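PDB 4PE6: putative ABC transporter from Thermobispora bispora, which probably binds a sugar or sugar-acid-like solute between its two lobes, as a solute-binding protein serving an ABC transporter. Local coordinates for residues I21-G26 against A38-A43; K55-N60 against L78-D83; G63-T68 against R153-S158; A135-L140 against A173-V178; G199-V204 against Q221-A226. All blocks are in the same frame, centred on the assembly; numbering follows the deposited sequence.

Contact 1 of 5, residues I21-G26 against A38-A43; sequences IALSNG and AKFEEA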
# COMPACT_ATOMS: atom_id res chain seq x y z
N ILE A 21 -4.86 -13.90 -16.78
CA ILE A 21 -4.11 -12.95 -15.93
C ILE A 21 -3.89 -13.56 -14.54
O ILE A 21 -4.86 -13.84 -13.83
CB ILE A 21 -4.87 -11.63 -15.75
CG1 ILE A 21 -5.34 -11.05 -17.11
CG2 ILE A 21 -4.02 -10.63 -14.98
CD1 ILE A 21 -4.21 -10.80 -18.10
N ALA A 22 -2.63 -13.79 -14.16
CA ALA A 22 -2.29 -14.34 -12.86
C ALA A 22 -1.76 -13.22 -11.96
O ALA A 22 -1.07 -12.34 -12.44
CB ALA A 22 -1.24 -15.42 -13.04
N LEU A 23 -2.12 -13.25 -10.68
CA LEU A 23 -1.60 -12.29 -9.70
C LEU A 23 -0.93 -13.03 -8.55
O LEU A 23 -1.55 -13.90 -7.88
CB LEU A 23 -2.71 -11.37 -9.18
CG LEU A 23 -2.28 -10.18 -8.31
CD1 LEU A 23 -3.33 -9.08 -8.36
CD2 LEU A 23 -2.00 -10.57 -6.86
N SER A 24 0.32 -12.69 -8.30
CA SER A 24 1.08 -13.27 -7.19
C SER A 24 1.36 -12.16 -6.17
O SER A 24 1.97 -11.13 -6.49
CB SER A 24 2.41 -13.86 -7.68
OG SER A 24 3.27 -14.14 -6.59
N ASN A 25 0.88 -12.38 -4.95
CA ASN A 25 0.99 -11.37 -3.89
C ASN A 25 1.86 -11.87 -2.76
O ASN A 25 1.58 -12.93 -2.17
CB ASN A 25 -0.40 -11.04 -3.38
CG ASN A 25 -0.37 -10.16 -2.15
OD1 ASN A 25 0.45 -9.25 -2.04
ND2 ASN A 25 -1.25 -10.42 -1.22
N GLY A 26 2.91 -11.09 -2.45
CA GLY A 26 3.90 -11.46 -1.45
C GLY A 26 3.50 -11.39 0.02
O GLY A 26 4.16 -11.96 0.84
N ALA A 38 -9.29 -7.78 -3.24
CA ALA A 38 -10.73 -7.67 -3.49
C ALA A 38 -11.02 -6.77 -4.71
O ALA A 38 -11.79 -7.14 -5.58
CB ALA A 38 -11.44 -7.19 -2.23
N LYS A 39 -10.36 -5.61 -4.81
CA LYS A 39 -10.56 -4.73 -5.96
C LYS A 39 -10.10 -5.38 -7.27
O LYS A 39 -10.78 -5.25 -8.28
CB LYS A 39 -9.83 -3.39 -5.76
CG LYS A 39 -10.31 -2.59 -4.57
CD LYS A 39 -11.75 -2.11 -4.75
CE LYS A 39 -12.28 -1.49 -3.46
NZ LYS A 39 -13.40 -0.58 -3.77
N PHE A 40 -8.95 -6.08 -7.25
CA PHE A 40 -8.50 -6.83 -8.41
C PHE A 40 -9.52 -7.88 -8.82
O PHE A 40 -9.82 -8.02 -10.00
CB PHE A 40 -7.16 -7.55 -8.16
CG PHE A 40 -6.78 -8.48 -9.28
CD1 PHE A 40 -6.25 -7.97 -10.46
CD2 PHE A 40 -6.99 -9.84 -9.18
CE1 PHE A 40 -5.89 -8.82 -11.50
CE2 PHE A 40 -6.66 -10.70 -10.21
CZ PHE A 40 -6.11 -10.17 -11.39
N GLU A 41 -10.02 -8.64 -7.86
CA GLU A 41 -10.91 -9.73 -8.18
C GLU A 41 -12.25 -9.22 -8.72
O GLU A 41 -12.80 -9.78 -9.66
CB GLU A 41 -11.12 -10.62 -6.96
CG GLU A 41 -9.95 -11.54 -6.70
CD GLU A 41 -10.11 -12.36 -5.43
OE1 GLU A 41 -10.83 -11.91 -4.51
OE2 GLU A 41 -9.48 -13.43 -5.35
N GLU A 42 -12.77 -8.15 -8.12
CA GLU A 42 -13.96 -7.49 -8.66
C GLU A 42 -13.72 -6.99 -10.09
O GLU A 42 -14.55 -7.19 -10.96
CB GLU A 42 -14.36 -6.33 -7.76
CG GLU A 42 -15.48 -5.46 -8.30
CD GLU A 42 -15.79 -4.29 -7.39
OE1 GLU A 42 -14.91 -3.43 -7.16
OE2 GLU A 42 -16.93 -4.23 -6.92
N ALA A 43 -12.59 -6.34 -10.34
CA ALA A 43 -12.30 -5.83 -11.68
C ALA A 43 -12.10 -6.95 -12.71
O ALA A 43 -12.52 -6.85 -13.86
CB ALA A 43 -11.09 -4.92 -11.67
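Phe40 reaches from helix 31-49 down onto strand 20-25, where Leu23 and Ile21 receive it. Its CB already lies 4.1 Å from Leu23 CD1, so the contact begins at the root of the side chain. CG stands anti to the backbone N (chi1 172°), which turns the ring toward the strand. At CG the approach tightens to 3.6 Å from Leu23 CD1, and that methyl sits over the ring, near its middle, 3.7 Å from the centroid and 14° off the normal: a CH-pi contact over the face. This is the packing of a beta-alpha-beta unit, strand 20-25, helix 31-49 and strand 55-60, in which the helix crosses one side of these parallel strands and turns an apolar side chain, here Phe40, into the interface. Farther along the ring, CE2 of Phe40 passes 4.1 Å from CB of Leu23. CZ, at the far end, meets Ile21 CG2 at 4.2 Å, close to the ring plane, so the isoleucine lies at an edge while the leucine occupies a face. Branching at CB suits Ile21 here: CG2 turns to the ring while the CG1-CD1 arm leads away from it; the side chain also touches Leu275 of helix 263-275. Phe40 further touches Val58 of strand 55-60 and, on the other side of strand 20-25, Leu86 of strand 84-88, which spreads one flat, wholly apolar side chain across three neighbouring strands.

Contact 2 of 5, residues K55-N60 against L78-D83; sequences KYKVVN and LLQKPD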
# COMPACT_ATOMS: atom_id res chain seq x y z
N LYS A 55 -9.76 -15.83 -17.90
CA LYS A 55 -9.42 -16.47 -16.65
C LYS A 55 -8.53 -15.55 -15.82
O LYS A 55 -7.72 -14.77 -16.36
CB LYS A 55 -8.70 -17.79 -16.93
CG LYS A 55 -8.41 -18.64 -15.70
CD LYS A 55 -7.67 -19.91 -16.07
CE LYS A 55 -7.20 -20.63 -14.82
NZ LYS A 55 -6.73 -22.01 -15.11
N TYR A 56 -8.71 -15.64 -14.51
CA TYR A 56 -7.84 -14.95 -13.56
C TYR A 56 -7.59 -15.83 -12.35
O TYR A 56 -8.44 -16.67 -12.00
CB TYR A 56 -8.44 -13.60 -13.15
CG TYR A 56 -9.65 -13.66 -12.23
CD1 TYR A 56 -9.50 -13.67 -10.85
CD2 TYR A 56 -10.94 -13.67 -12.75
CE1 TYR A 56 -10.61 -13.73 -10.01
CE2 TYR A 56 -12.05 -13.71 -11.92
CZ TYR A 56 -11.88 -13.74 -10.56
OH TYR A 56 -12.99 -13.80 -9.74
N LYS A 57 -6.43 -15.66 -11.73
CA LYS A 57 -6.05 -16.38 -10.54
C LYS A 57 -5.21 -15.50 -9.60
O LYS A 57 -4.30 -14.78 -10.05
CB LYS A 57 -5.24 -17.62 -10.92
CG LYS A 57 -5.15 -18.66 -9.81
CD LYS A 57 -4.32 -19.85 -10.25
CE LYS A 57 -3.88 -20.73 -9.10
NZ LYS A 57 -5.00 -21.60 -8.70
N VAL A 58 -5.55 -15.56 -8.31
CA VAL A 58 -4.80 -14.93 -7.25
C VAL A 58 -4.09 -15.96 -6.37
O VAL A 58 -4.70 -16.92 -5.87
CB VAL A 58 -5.73 -14.09 -6.36
CG1 VAL A 58 -5.00 -13.59 -5.11
CG2 VAL A 58 -6.27 -12.92 -7.17
N VAL A 59 -2.80 -15.76 -6.15
CA VAL A 59 -2.10 -16.58 -5.18
C VAL A 59 -1.36 -15.71 -4.18
O VAL A 59 -0.59 -14.83 -4.58
CB VAL A 59 -1.16 -17.56 -5.87
CG1 VAL A 59 -0.43 -18.38 -4.83
CG2 VAL A 59 -1.95 -18.48 -6.81
N ASN A 60 -1.61 -15.94 -2.90
CA ASN A 60 -0.96 -15.20 -1.81
C ASN A 60 0.09 -16.06 -1.13
O ASN A 60 -0.18 -17.21 -0.76
CB ASN A 60 -1.97 -14.77 -0.73
CG ASN A 60 -3.04 -13.84 -1.27
OD1 ASN A 60 -2.76 -12.76 -1.81
ND2 ASN A 60 -4.31 -14.24 -1.08
N LEU A 78 3.32 -20.37 -13.49
CA LEU A 78 3.81 -20.41 -14.87
C LEU A 78 3.43 -21.71 -15.59
O LEU A 78 3.18 -21.69 -16.79
CB LEU A 78 5.32 -20.20 -14.93
CG LEU A 78 5.76 -18.79 -14.56
CD1 LEU A 78 7.28 -18.72 -14.67
CD2 LEU A 78 5.10 -17.73 -15.43
N LEU A 79 3.33 -22.81 -14.85
CA LEU A 79 2.86 -24.07 -15.41
C LEU A 79 1.46 -23.98 -16.00
O LEU A 79 1.12 -24.78 -16.85
CB LEU A 79 2.86 -25.19 -14.36
CG LEU A 79 4.24 -25.54 -13.80
CD1 LEU A 79 4.09 -26.45 -12.59
CD2 LEU A 79 5.10 -26.17 -14.88
N GLN A 80 0.64 -23.04 -15.52
CA GLN A 80 -0.72 -22.86 -16.01
C GLN A 80 -0.77 -21.89 -17.19
O GLN A 80 -1.85 -21.55 -17.67
CB GLN A 80 -1.61 -22.34 -14.89
CG GLN A 80 -1.76 -23.32 -13.74
CD GLN A 80 -2.54 -22.73 -12.59
OE1 GLN A 80 -1.98 -22.47 -11.54
NE2 GLN A 80 -3.84 -22.53 -12.79
N LYS A 81 0.39 -21.42 -17.64
CA LYS A 81 0.50 -20.65 -18.88
C LYS A 81 -0.28 -19.33 -18.86
O LYS A 81 -1.08 -19.06 -19.75
CB LYS A 81 0.07 -21.51 -20.07
CG LYS A 81 0.98 -22.69 -20.32
CD LYS A 81 2.31 -22.23 -20.93
CE LYS A 81 3.06 -23.38 -21.57
NZ LYS A 81 3.46 -24.39 -20.55
N PRO A 82 -0.01 -18.49 -17.85
CA PRO A 82 -0.65 -17.20 -17.88
C PRO A 82 -0.10 -16.33 -19.02
O PRO A 82 1.05 -16.44 -19.39
CB PRO A 82 -0.29 -16.62 -16.51
CG PRO A 82 1.08 -17.17 -16.24
CD PRO A 82 1.05 -18.56 -16.83
N ASP A 83 -0.95 -15.46 -19.54
CA ASP A 83 -0.52 -14.48 -20.55
C ASP A 83 0.15 -13.25 -19.95
O ASP A 83 1.01 -12.60 -20.57
CB ASP A 83 -1.75 -14.11 -21.38
CG ASP A 83 -2.29 -15.30 -22.14
OD1 ASP A 83 -1.54 -15.80 -23.01
OD2 ASP A 83 -3.40 -15.77 -21.84
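Gln80, in the turn after helix 67-78, lays its side-chain amide across the aliphatic CD and CE of Lys57 and beside the ammonium of Lys55. The turn starts at Leu78, whose O accepts the N-H of Lys81 at 2.9 Å and closes a type I turn. Gln80 follows with CG anti to its own carbonyl carbon (chi1 -64°) and an extended chain beyond, long enough to bring the amide to the lysines, which it meets at about a right angle. OE1 lies 3.5 Å from CE of Lys57. CE is polarised by the adjoining ammonium, so the partly negative OE1 is probably mildly attracted to it, though no hydrogen bond to NZ forms. NE2 comes within 3.7 Å of Lys55 NZ, but both are donors and no hydrogen bond joins them. Long polar chains suit this outer surface: their aliphatic parts touch while their polar ends can face solvent. Lys81 then leaves the helical path with positive phi (62°), and Pro82 and Asp83 lead into strand 84-88. Phe20 lies between the two segments: Gln80, Lys57 and Pro82 touch it, and Lys55 makes a cation-pi contact with it. The turn thus flanks strand 20-25, with edge strand 55-60 beyond.

Contact 3 of 5, residues G63-T68 against R153-S158; sequences GNNSAT and RGVVGS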
# COMPACT_ATOMS: atom_id res chain seq x y z
N GLY A 63 2.62 -16.01 5.65
CA GLY A 63 3.76 -15.70 6.51
C GLY A 63 4.17 -14.25 6.40
O GLY A 63 3.53 -13.47 5.73
N ASN A 64 5.26 -13.89 7.07
CA ASN A 64 5.59 -12.48 7.22
C ASN A 64 6.44 -11.94 6.07
O ASN A 64 7.61 -11.60 6.25
CB ASN A 64 6.18 -12.18 8.61
CG ASN A 64 5.12 -11.65 9.57
OD1 ASN A 64 3.92 -11.60 9.25
ND2 ASN A 64 5.55 -11.22 10.76
N ASN A 65 5.80 -11.88 4.90
CA ASN A 65 6.39 -11.32 3.67
C ASN A 65 7.59 -12.18 3.22
O ASN A 65 8.72 -11.68 3.16
CB ASN A 65 6.79 -9.84 3.92
CG ASN A 65 7.03 -9.06 2.63
OD1 ASN A 65 6.28 -9.14 1.68
ND2 ASN A 65 8.09 -8.25 2.63
N SER A 66 7.32 -13.46 2.92
CA SER A 66 8.38 -14.44 2.60
C SER A 66 8.55 -14.73 1.10
O SER A 66 7.71 -15.34 0.44
CB SER A 66 8.19 -15.76 3.36
OG SER A 66 8.91 -16.82 2.71
N ALA A 67 9.70 -14.31 0.60
CA ALA A 67 10.02 -14.41 -0.81
C ALA A 67 10.16 -15.85 -1.31
O ALA A 67 9.77 -16.16 -2.43
CB ALA A 67 11.29 -13.64 -1.09
N THR A 68 10.71 -16.73 -0.49
CA THR A 68 11.02 -18.08 -0.97
C THR A 68 9.76 -18.82 -1.41
O THR A 68 9.76 -19.47 -2.45
CB THR A 68 11.80 -18.88 0.09
OG1 THR A 68 12.98 -18.16 0.43
CG2 THR A 68 12.18 -20.27 -0.44
N ARG A 153 7.19 0.28 11.91
CA ARG A 153 7.51 -0.05 10.54
C ARG A 153 6.41 -0.85 9.85
O ARG A 153 5.59 -1.55 10.49
CB ARG A 153 8.83 -0.81 10.48
CG ARG A 153 9.99 0.03 10.99
CD ARG A 153 11.34 -0.68 10.89
NE ARG A 153 11.70 -0.96 9.51
CZ ARG A 153 12.92 -1.37 9.12
NH1 ARG A 153 13.87 -1.57 10.00
NH2 ARG A 153 13.17 -1.60 7.85
N GLY A 154 6.42 -0.76 8.53
CA GLY A 154 5.41 -1.42 7.70
C GLY A 154 5.74 -2.85 7.33
O GLY A 154 6.11 -3.66 8.19
N VAL A 155 5.58 -3.17 6.04
CA VAL A 155 5.81 -4.51 5.54
C VAL A 155 7.31 -4.75 5.39
O VAL A 155 7.85 -4.72 4.28
CB VAL A 155 5.02 -4.78 4.24
CG1 VAL A 155 5.16 -6.21 3.78
CG2 VAL A 155 3.52 -4.50 4.50
N VAL A 156 7.95 -5.03 6.53
CA VAL A 156 9.42 -5.21 6.60
C VAL A 156 9.85 -6.34 5.68
O VAL A 156 9.25 -7.42 5.66
CB VAL A 156 9.90 -5.44 8.06
CG1 VAL A 156 11.38 -5.84 8.13
CG2 VAL A 156 9.67 -4.18 8.90
N GLY A 157 10.92 -6.11 4.93
CA GLY A 157 11.39 -7.05 3.92
C GLY A 157 11.03 -6.56 2.52
O GLY A 157 11.77 -6.81 1.57
N SER A 158 9.91 -5.84 2.39
CA SER A 158 9.51 -5.29 1.08
C SER A 158 10.32 -4.02 0.69
O SER A 158 10.88 -3.31 1.52
CB SER A 158 8.01 -5.00 1.03
OG SER A 158 7.67 -3.86 1.81
O HOH W 1 8.76 -9.30 7.74
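Asn65 presses its amide against the turn formed by Val155 to Ser158. Its CG, anti to the backbone N (chi1 -164°), points the amide at that turn and rests 3.6 Å from Val155 CG1, the two side chains crossing at about a right angle. ND2 gives a weak hydrogen bond to Val156 O (3.3 Å, 152° at the hydrogen). ND2 also lies 3.0 Å from Ser158 N, but both are donors and no bond joins them; Ser158 N is spent on Val155 O. Val156 O takes a second hydrogen from a water at 2.8 Å, and that water also donates to Asn64 O. The two loops belong to different lobes of the type I periplasmic binding protein fold and meet over the ligand cleft, where Val155 touches the bound trihydroxybutanoic acid. Behind this layer the type II turn sets the direction of the loop. Gly157 stands third in it, where phi of 104° would press a CB against the carbonyl O before it, so glycine is called for. Ser158 OG donates to Val155 O at 2.6 Å, in the carbonyl plane; the serine is also the N-cap of helix 159-173. Across the cleft, Asn65 has the left-handed backbone that asparagine tolerates well, just before Ser66 at the N-cap of helix 67-78.

Contact 4 of 5, residues A135-L140 against A173-V178; sequences AAKPVL and AEYPQV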
# COMPACT_ATOMS: atom_id res chain seq x y z
N ALA A 135 3.11 11.18 6.27
CA ALA A 135 2.82 10.47 7.52
C ALA A 135 3.66 11.02 8.65
O ALA A 135 3.23 11.03 9.80
CB ALA A 135 3.08 8.99 7.37
N ALA A 136 4.88 11.48 8.34
CA ALA A 136 5.80 11.87 9.38
C ALA A 136 5.81 13.38 9.60
O ALA A 136 5.66 13.83 10.73
CB ALA A 136 7.19 11.37 9.07
N LYS A 137 5.98 14.16 8.53
CA LYS A 137 6.22 15.59 8.73
C LYS A 137 5.07 16.34 9.43
O LYS A 137 5.32 17.06 10.40
CB LYS A 137 6.62 16.28 7.42
CG LYS A 137 7.12 17.70 7.62
CD LYS A 137 7.88 18.22 6.40
CE LYS A 137 8.32 19.67 6.53
NZ LYS A 137 8.80 20.01 7.90
N PRO A 138 3.83 16.21 8.93
CA PRO A 138 2.73 16.88 9.63
C PRO A 138 2.54 16.40 11.07
O PRO A 138 2.07 17.17 11.94
CB PRO A 138 1.49 16.55 8.78
CG PRO A 138 1.98 15.96 7.51
CD PRO A 138 3.36 15.42 7.78
N VAL A 139 2.89 15.15 11.33
CA VAL A 139 2.77 14.59 12.67
C VAL A 139 3.78 15.24 13.61
O VAL A 139 3.44 15.65 14.73
CB VAL A 139 2.90 13.05 12.64
CG1 VAL A 139 3.08 12.48 14.03
CG2 VAL A 139 1.68 12.44 11.97
N LEU A 140 5.01 15.39 13.15
CA LEU A 140 6.03 16.05 13.95
C LEU A 140 5.71 17.53 14.15
O LEU A 140 5.93 18.08 15.25
CB LEU A 140 7.40 15.86 13.33
CG LEU A 140 7.84 14.39 13.33
CD1 LEU A 140 9.03 14.15 12.42
CD2 LEU A 140 8.15 13.90 14.74
N ALA A 173 15.48 13.24 11.51
CA ALA A 173 16.78 13.90 11.71
C ALA A 173 16.67 15.43 11.62
O ALA A 173 17.53 16.15 12.15
CB ALA A 173 17.78 13.38 10.70
N GLU A 174 15.64 15.93 10.94
CA GLU A 174 15.38 17.36 10.85
C GLU A 174 14.70 17.93 12.09
O GLU A 174 14.54 19.15 12.20
CB GLU A 174 14.52 17.66 9.62
CG GLU A 174 15.20 17.28 8.32
CD GLU A 174 14.28 17.38 7.13
OE1 GLU A 174 13.10 17.78 7.29
OE2 GLU A 174 14.76 17.07 6.03
N TYR A 175 14.29 17.06 13.02
CA TYR A 175 13.72 17.48 14.30
C TYR A 175 14.55 16.91 15.48
O TYR A 175 14.18 15.91 16.10
CB TYR A 175 12.24 17.03 14.39
CG TYR A 175 11.31 17.64 13.36
CD1 TYR A 175 11.26 17.16 12.05
CD2 TYR A 175 10.47 18.71 13.69
CE1 TYR A 175 10.41 17.72 11.11
CE2 TYR A 175 9.62 19.27 12.76
CZ TYR A 175 9.58 18.77 11.47
OH TYR A 175 8.74 19.34 10.54
N PRO A 176 15.68 17.57 15.80
CA PRO A 176 16.60 17.16 16.87
C PRO A 176 15.96 17.01 18.25
O PRO A 176 16.41 16.22 19.05
CB PRO A 176 17.62 18.31 16.93
CG PRO A 176 17.57 18.93 15.59
CD PRO A 176 16.15 18.79 15.12
N GLN A 177 14.91 17.78 18.53
CA GLN A 177 14.27 17.72 19.83
C GLN A 177 13.22 16.61 19.92
O GLN A 177 12.59 16.44 20.95
CB GLN A 177 13.62 19.07 20.18
CG GLN A 177 14.56 20.26 20.10
CD GLN A 177 15.80 20.05 20.93
OE1 GLN A 177 16.93 20.19 20.44
NE2 GLN A 177 15.61 19.70 22.20
N VAL A 178 13.03 15.87 18.84
CA VAL A 178 12.18 14.68 18.89
C VAL A 178 13.05 13.46 19.16
O VAL A 178 14.09 13.30 18.53
CB VAL A 178 11.36 14.53 17.59
CG1 VAL A 178 10.62 13.20 17.55
CG2 VAL A 178 10.36 15.68 17.51
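The ring of Tyr175 has Leu140 over one face and the ammonium of Lys137 at its hydroxyl edge. Leu140 CB stands above the ring centre, 4.0 Å from the centroid and 5° off the normal, a CH-pi contact, and its CD1 follows the same ring as far as Tyr175 CD1 (3.8 Å). The other methyl, CD2, leaves the ring and packs on Val178 CG1 at 3.8 Å. A branched leucine therefore serves two neighbours at once; Leu140 also touches Ile171 and Leu172 of helix 159-173 and Ile211 of strand 209-211. At the edge, Lys137 NZ donates to Tyr175 OH over 2.7 Å. The lysine chain runs extended and then bends at its last torsion (chi4 40°), which carries NZ back to the hydroxyl, close to the ring plane. The main polar partner of Tyr175 OH is Glu141 OE2, and a long, weak ion pair joins that carboxylate to Lys137. Tyrosine fits here because its ring joins the apolar layer while its oxygen stays among the charged chains. Tyr175 and Val178 are brought to the helix together by a type I turn, closed by Val178 N to Tyr175 O. The arrangement is that of an alpha/beta lobe: helix 128-142 packs beside the turn that leads from helix 159-173 into edge strand 178-185.

Contact 5 of 5, residues G199-V204 against Q221-A226; sequences GVLPSV and QAFATA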
# COMPACT_ATOMS: atom_id res chain seq x y z
N GLY A 199 3.37 -3.83 23.93
CA GLY A 199 4.57 -4.44 24.47
C GLY A 199 5.57 -3.46 25.05
O GLY A 199 6.18 -3.76 26.08
N VAL A 200 5.74 -2.30 24.43
CA VAL A 200 6.76 -1.34 24.88
C VAL A 200 6.27 -0.20 25.77
O VAL A 200 7.07 0.45 26.42
CB VAL A 200 7.55 -0.73 23.70
CG1 VAL A 200 8.19 -1.82 22.85
CG2 VAL A 200 6.68 0.19 22.84
N LEU A 201 4.97 0.05 25.78
CA LEU A 201 4.42 1.19 26.54
C LEU A 201 4.85 1.24 28.01
O LEU A 201 5.27 2.30 28.48
CB LEU A 201 2.89 1.25 26.43
CG LEU A 201 2.36 1.78 25.09
CD1 LEU A 201 0.83 1.80 25.07
CD2 LEU A 201 2.92 3.15 24.75
N PRO A 202 4.79 0.11 28.74
CA PRO A 202 5.22 0.19 30.14
C PRO A 202 6.69 0.65 30.32
O PRO A 202 7.03 1.21 31.36
CB PRO A 202 5.03 -1.24 30.66
CG PRO A 202 4.05 -1.87 29.72
CD PRO A 202 4.34 -1.25 28.38
N SER A 203 7.54 0.44 29.32
CA SER A 203 8.96 0.76 29.46
C SER A 203 9.34 2.15 28.98
O SER A 203 10.50 2.53 29.10
CB SER A 203 9.80 -0.27 28.71
OG SER A 203 9.66 -0.09 27.31
N VAL A 204 8.40 2.92 28.42
CA VAL A 204 8.76 4.23 27.85
C VAL A 204 8.04 5.41 28.49
O VAL A 204 7.00 5.25 29.12
CB VAL A 204 8.58 4.27 26.31
CG1 VAL A 204 9.45 3.22 25.64
CG2 VAL A 204 7.11 4.12 25.91
N GLN A 221 -5.84 1.55 20.19
CA GLN A 221 -6.29 0.51 21.10
C GLN A 221 -5.21 0.16 22.12
O GLN A 221 -5.54 -0.07 23.27
CB GLN A 221 -6.67 -0.77 20.36
CG GLN A 221 -7.90 -0.73 19.46
CD GLN A 221 -7.99 -1.97 18.57
OE1 GLN A 221 -7.09 -2.25 17.76
NE2 GLN A 221 -9.07 -2.73 18.72
N ALA A 222 -3.94 0.12 21.73
CA ALA A 222 -2.89 -0.17 22.71
C ALA A 222 -2.89 0.89 23.82
O ALA A 222 -2.83 0.55 25.02
CB ALA A 222 -1.53 -0.24 22.06
N PHE A 223 -2.99 2.16 23.43
CA PHE A 223 -2.97 3.25 24.41
C PHE A 223 -4.22 3.19 25.32
O PHE A 223 -4.13 3.38 26.54
CB PHE A 223 -2.81 4.62 23.72
CG PHE A 223 -1.38 4.94 23.34
CD1 PHE A 223 -0.81 4.40 22.17
CD2 PHE A 223 -0.60 5.75 24.14
CE1 PHE A 223 0.50 4.67 21.85
CE2 PHE A 223 0.72 6.02 23.82
CZ PHE A 223 1.27 5.48 22.68
N ALA A 224 -5.37 2.88 24.73
CA ALA A 224 -6.60 2.69 25.51
C ALA A 224 -6.46 1.55 26.52
O ALA A 224 -6.89 1.70 27.68
CB ALA A 224 -7.79 2.44 24.60
N THR A 225 -5.83 0.45 26.12
CA THR A 225 -5.64 -0.70 27.02
C THR A 225 -4.73 -0.33 28.19
O THR A 225 -4.94 -0.81 29.30
CB THR A 225 -5.08 -1.95 26.28
OG1 THR A 225 -6.08 -2.45 25.40
CG2 THR A 225 -4.73 -3.06 27.25
N ALA A 226 -3.76 0.53 27.92
CA ALA A 226 -2.85 1.01 28.95
C ALA A 226 -3.43 2.17 29.75
O ALA A 226 -2.82 2.61 30.73
CB ALA A 226 -1.52 1.41 28.34
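Leu201, just past helix 190-200, packs against helix 216-226, where it meets Phe223, Ala222 and Ala226. The two helices are consecutive in the alpha/beta fold of one lobe, separated along the chain by the short strand 209-211. The first segment opens with Gly199 and Val200 in the loosely bonded final turn of its helix; the chain then tightens into a 3-10 turn from Leu201 to Ser203. Leu201 supplies the whole apolar contact from its side. With CG anti to the carbonyl carbon (chi1 -75°) the fork is directed at the helix, and its two methyls take different partners. CD1 lies over the middle of the Phe223 ring, 4.1 Å from the centroid and 5° off the normal, a CH-pi contact. The same methyl reaches Ala226 CB at 4.0 Å and Ala222 CB at 4.3 Å, so it enters the helix surface between residues one turn apart. Alanines suit those places, since their short side chains let the leucine approach the backbone. CD2, on the same side of the ring, stands nearer its rim, 3.5 Å from Phe223 CZ. Phe223 is also packed by Val197 and by Ile230 and Pro231. Pro202, next in sequence, suits the early 3-10 turn, where its nitrogen, lacking a hydrogen, is not needed for the turn's bonds. Ser203 then doubles the closure, because Val200 O accepts both its backbone N and its OG. Ser203 OG bonds to Val200 O at 2.8 Å, tilted 16° from the carbonyl plane. Val204 N bonds to Leu201 O at 3.2 Å.

Contacts 1 and 2 lie in one lobe, their centres about 10 Å apart, and share the pairing of strands 20-25 and 55-60 through probable backbone hydrogen bonds, Leu23 N to Lys57 O and Val59 N to Leu23 O. Contacts 4 and 5 belong to the other lobe, their centres about 22 Å apart and not touching; the centre of contact 4 is about 36 Å from that of contact 1, on the opposite side of the chain's centre. Contact 3 joins the lobes between them. It interleaves along the chain with contacts 2 and 4, and touches contact 1 where Gly26 O packs on Asn65 OD1. Four contacts thus lie within single lobes, while contact 3 spans the cleft in which the ligand is held.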